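Local coordinates for protein argonaute (Methanocaldococcus jannaschii, PDB 5G5S) that uses short single-stranded DNA guides to bind complementary DNA targets and cut them, and may defend the cell against invading genetic elements, at residues N477-F491 / K667-Y679. Sequence-based numbering, arbitrary orientation.
Sequences NLLIQIMGKLGIKYF and KMNYSALYGEGRY
Arg678 NH1 donates to Asn477 OD1 at 2.9 Å, and NH2 adds a weak bond to the same oxygen. The NH1 donor lies in the plane of the Asn477 side-chain carbonyl. Thr329 also bonds Arg678 NH1. One turn further along, Gln481 OE1 accepts from the backbone N of Leu673 at 3.1 Å. Gln481 CG lies anti to the backbone N (chi1 -162°), and the extended chain brings NE2 to 3.1 Å from Tyr674 CE2. The amide lies over one face of the ring, their planes 70° apart.

Tyr670 enters where the helix ends. Its OH takes weak bonds from the N atoms of Tyr490 and Phe491. Gly484 has no side chain, which lets Tyr670 close against the helix, Tyr670 CD1 3.6 Å from Gly484 CA. The Phe491 ring forms an offset stack with Tyr670, centroids 4.8 Å apart. Met668 SD sits at the edge of the Phe491 ring, a Met-aromatic contact.

The contact packs helix 473-485 of the Mid domain against the loop between helices 656-666 and 684-697. Gln481 and Ser671 interact with guide DNA; Ser671 OG is bonded to Tyr688 here. The Leu673 bond and Tyr674 ring would together limit rotation of the Gln481 amide.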
# COMPACT_ATOMS: atom_id res chain seq x y z
N ASN A 477 13.55 17.28 -7.21
CA ASN A 477 12.50 16.27 -6.99
C ASN A 477 11.56 16.11 -8.17
O ASN A 477 11.09 15.01 -8.42
CB ASN A 477 11.72 16.56 -5.71
CG ASN A 477 12.50 16.31 -4.45
OD1 ASN A 477 13.52 15.61 -4.43
ND2 ASN A 477 12.02 16.86 -3.35
N LEU A 478 11.29 17.20 -8.88
CA LEU A 478 10.43 17.19 -10.06
C LEU A 478 11.12 16.43 -11.17
O LEU A 478 10.48 15.60 -11.81
CB LEU A 478 10.09 18.63 -10.50
CG LEU A 478 9.31 18.78 -11.83
CD1 LEU A 478 7.92 18.15 -11.73
CD2 LEU A 478 9.23 20.25 -12.26
N LEU A 479 12.42 16.68 -11.39
CA LEU A 479 13.21 15.99 -12.41
C LEU A 479 13.37 14.51 -12.11
O LEU A 479 13.26 13.72 -13.04
CB LEU A 479 14.55 16.70 -12.70
CG LEU A 479 14.43 18.05 -13.43
CD1 LEU A 479 15.76 18.77 -13.46
CD2 LEU A 479 13.87 17.87 -14.85
N ILE A 480 13.53 14.13 -10.81
CA ILE A 480 13.62 12.73 -10.36
C ILE A 480 12.35 11.98 -10.78
O ILE A 480 12.43 10.90 -11.37
CB ILE A 480 13.87 12.61 -8.83
CG1 ILE A 480 15.32 13.02 -8.47
CG2 ILE A 480 13.57 11.17 -8.33
CD1 ILE A 480 15.54 13.39 -7.03
N GLN A 481 11.18 12.60 -10.50
CA GLN A 481 9.88 12.02 -10.82
C GLN A 481 9.62 11.93 -12.32
O GLN A 481 9.08 10.92 -12.76
CB GLN A 481 8.75 12.72 -10.05
CG GLN A 481 7.49 11.87 -10.03
CD GLN A 481 6.63 12.06 -8.82
OE1 GLN A 481 7.12 12.23 -7.70
NE2 GLN A 481 5.34 11.94 -9.01
N ILE A 482 10.06 12.95 -13.11
CA ILE A 482 9.94 12.97 -14.57
C ILE A 482 10.74 11.81 -15.18
O ILE A 482 10.21 11.10 -16.05
CB ILE A 482 10.33 14.37 -15.15
CG1 ILE A 482 9.24 15.41 -14.85
CG2 ILE A 482 10.65 14.30 -16.65
CD1 ILE A 482 9.56 16.93 -15.26
N MET A 483 11.98 11.59 -14.70
CA MET A 483 12.86 10.48 -15.13
C MET A 483 12.19 9.12 -14.91
O MET A 483 12.22 8.28 -15.80
CB MET A 483 14.22 10.51 -14.39
CG MET A 483 15.08 11.75 -14.67
SD MET A 483 15.56 12.00 -16.39
CE MET A 483 14.40 13.26 -16.87
N GLY A 484 11.57 8.95 -13.73
CA GLY A 484 10.85 7.74 -13.35
C GLY A 484 9.67 7.47 -14.25
O GLY A 484 9.47 6.35 -14.70
N LYS A 485 8.89 8.52 -14.54
CA LYS A 485 7.73 8.48 -15.42
C LYS A 485 8.13 8.20 -16.85
O LYS A 485 7.33 7.68 -17.62
CB LYS A 485 6.88 9.76 -15.29
CG LYS A 485 6.24 9.88 -13.90
CD LYS A 485 5.03 10.79 -13.87
CE LYS A 485 3.75 10.07 -14.14
NZ LYS A 485 2.58 10.87 -13.69
N LEU A 486 9.40 8.49 -17.21
CA LEU A 486 9.91 8.20 -18.55
C LEU A 486 10.73 6.89 -18.61
O LEU A 486 11.40 6.63 -19.61
CB LEU A 486 10.67 9.40 -19.15
CG LEU A 486 9.82 10.63 -19.49
CD1 LEU A 486 10.69 11.86 -19.59
CD2 LEU A 486 9.00 10.44 -20.77
N GLY A 487 10.64 6.09 -17.54
CA GLY A 487 11.32 4.80 -17.39
C GLY A 487 12.83 4.88 -17.45
O GLY A 487 13.48 3.90 -17.79
N ILE A 488 13.39 6.05 -17.14
CA ILE A 488 14.83 6.27 -17.15
C ILE A 488 15.45 5.68 -15.88
O ILE A 488 15.06 6.05 -14.77
CB ILE A 488 15.21 7.77 -17.41
CG1 ILE A 488 14.76 8.19 -18.83
CG2 ILE A 488 16.72 8.01 -17.22
CD1 ILE A 488 14.63 9.69 -19.10
N LYS A 489 16.40 4.75 -16.05
CA LYS A 489 17.11 4.08 -14.96
C LYS A 489 18.26 4.99 -14.58
O LYS A 489 19.39 4.79 -15.02
CB LYS A 489 17.64 2.70 -15.42
CG LYS A 489 16.61 1.60 -15.40
CD LYS A 489 15.76 1.56 -16.65
CE LYS A 489 14.37 1.07 -16.32
NZ LYS A 489 13.53 1.10 -17.53
N TYR A 490 17.97 6.04 -13.81
CA TYR A 490 18.98 7.02 -13.44
C TYR A 490 20.04 6.49 -12.47
O TYR A 490 21.24 6.52 -12.78
CB TYR A 490 18.35 8.33 -12.94
CG TYR A 490 19.05 9.55 -13.50
CD1 TYR A 490 20.33 9.90 -13.06
CD2 TYR A 490 18.46 10.32 -14.49
CE1 TYR A 490 20.99 11.01 -13.59
CE2 TYR A 490 19.11 11.44 -15.01
CZ TYR A 490 20.37 11.78 -14.56
OH TYR A 490 21.03 12.86 -15.08
N PHE A 491 19.61 5.98 -11.32
CA PHE A 491 20.50 5.47 -10.29
C PHE A 491 20.23 4.00 -10.00
O PHE A 491 19.11 3.52 -10.19
CB PHE A 491 20.38 6.32 -9.00
CG PHE A 491 18.98 6.47 -8.45
CD1 PHE A 491 18.15 7.49 -8.90
CD2 PHE A 491 18.49 5.59 -7.49
CE1 PHE A 491 16.84 7.61 -8.41
CE2 PHE A 491 17.19 5.72 -7.00
CZ PHE A 491 16.37 6.72 -7.47
N LYS A 667 14.62 3.02 -0.86
CA LYS A 667 15.47 4.07 -1.40
C LYS A 667 15.42 4.11 -2.94
O LYS A 667 15.85 5.09 -3.53
CB LYS A 667 16.90 3.85 -0.90
CG LYS A 667 17.69 5.11 -0.65
CD LYS A 667 19.13 4.76 -0.27
CE LYS A 667 19.93 5.96 0.19
NZ LYS A 667 19.69 6.25 1.62
N MET A 668 14.92 3.05 -3.61
CA MET A 668 14.79 3.01 -5.07
C MET A 668 13.49 3.69 -5.52
O MET A 668 12.67 3.15 -6.23
CB MET A 668 14.94 1.56 -5.61
CG MET A 668 16.34 0.96 -5.39
SD MET A 668 17.76 2.01 -5.89
CE MET A 668 17.52 2.08 -7.65
N ASN A 669 13.36 4.94 -5.08
CA ASN A 669 12.22 5.82 -5.24
C ASN A 669 12.39 6.90 -6.33
O ASN A 669 13.41 7.59 -6.36
CB ASN A 669 11.95 6.50 -3.87
CG ASN A 669 10.66 7.26 -3.79
OD1 ASN A 669 10.49 8.20 -3.02
ND2 ASN A 669 9.69 6.82 -4.54
N TYR A 670 11.36 7.06 -7.17
CA TYR A 670 11.25 8.10 -8.18
C TYR A 670 10.03 8.96 -7.84
O TYR A 670 9.76 9.91 -8.55
CB TYR A 670 11.17 7.53 -9.59
CG TYR A 670 12.50 7.02 -10.11
CD1 TYR A 670 13.40 7.87 -10.76
CD2 TYR A 670 12.86 5.68 -9.97
CE1 TYR A 670 14.61 7.40 -11.25
CE2 TYR A 670 14.08 5.21 -10.45
CZ TYR A 670 14.96 6.07 -11.08
OH TYR A 670 16.16 5.60 -11.55
N SER A 671 9.30 8.65 -6.75
CA SER A 671 8.14 9.40 -6.24
C SER A 671 8.65 10.47 -5.25
O SER A 671 8.17 10.57 -4.11
CB SER A 671 7.14 8.47 -5.55
OG SER A 671 6.88 7.30 -6.31
N ALA A 672 9.64 11.25 -5.69
CA ALA A 672 10.30 12.29 -4.92
C ALA A 672 9.39 13.45 -4.51
O ALA A 672 9.65 14.10 -3.49
CB ALA A 672 11.50 12.81 -5.70
N LEU A 673 8.31 13.70 -5.27
CA LEU A 673 7.34 14.77 -5.01
C LEU A 673 6.24 14.37 -4.03
O LEU A 673 5.62 15.25 -3.43
CB LEU A 673 6.72 15.27 -6.33
CG LEU A 673 7.63 16.01 -7.30
CD1 LEU A 673 7.10 15.89 -8.72
CD2 LEU A 673 7.79 17.49 -6.90
N TYR A 674 6.00 13.05 -3.85
CA TYR A 674 4.97 12.52 -2.95
C TYR A 674 5.55 11.93 -1.67
O TYR A 674 6.78 11.86 -1.50
CB TYR A 674 4.12 11.43 -3.65
CG TYR A 674 3.55 11.79 -5.00
CD1 TYR A 674 2.95 13.03 -5.22
CD2 TYR A 674 3.52 10.86 -6.03
CE1 TYR A 674 2.41 13.36 -6.46
CE2 TYR A 674 2.95 11.17 -7.27
CZ TYR A 674 2.41 12.42 -7.49
OH TYR A 674 1.87 12.73 -8.71
N GLY A 675 4.64 11.51 -0.78
CA GLY A 675 4.92 10.85 0.49
C GLY A 675 5.68 11.66 1.52
O GLY A 675 5.80 12.88 1.39
N GLU A 676 6.18 10.96 2.55
CA GLU A 676 6.93 11.53 3.67
C GLU A 676 8.45 11.47 3.43
O GLU A 676 9.10 10.45 3.70
CB GLU A 676 6.54 10.85 4.99
N GLY A 677 8.98 12.57 2.90
CA GLY A 677 10.39 12.72 2.59
C GLY A 677 10.85 12.10 1.28
O GLY A 677 10.08 12.01 0.32
N ARG A 678 12.12 11.67 1.27
CA ARG A 678 12.82 11.10 0.12
C ARG A 678 12.57 9.60 -0.13
O ARG A 678 12.44 9.19 -1.28
CB ARG A 678 14.33 11.36 0.27
CG ARG A 678 15.11 11.32 -1.04
CD ARG A 678 16.29 12.27 -1.02
NE ARG A 678 15.86 13.66 -0.91
CZ ARG A 678 15.52 14.42 -1.95
NH1 ARG A 678 15.56 13.94 -3.19
NH2 ARG A 678 15.13 15.67 -1.76
N TYR A 679 12.59 8.78 0.95
CA TYR A 679 12.45 7.32 0.86
C TYR A 679 11.04 6.83 1.14
O TYR A 679 10.26 7.54 1.79
CB TYR A 679 13.54 6.59 1.69
CG TYR A 679 14.89 7.28 1.69
CD1 TYR A 679 15.46 7.76 0.52
CD2 TYR A 679 15.61 7.44 2.88
CE1 TYR A 679 16.68 8.45 0.52
CE2 TYR A 679 16.84 8.11 2.89
CZ TYR A 679 17.37 8.61 1.71
OH TYR A 679 18.59 9.26 1.71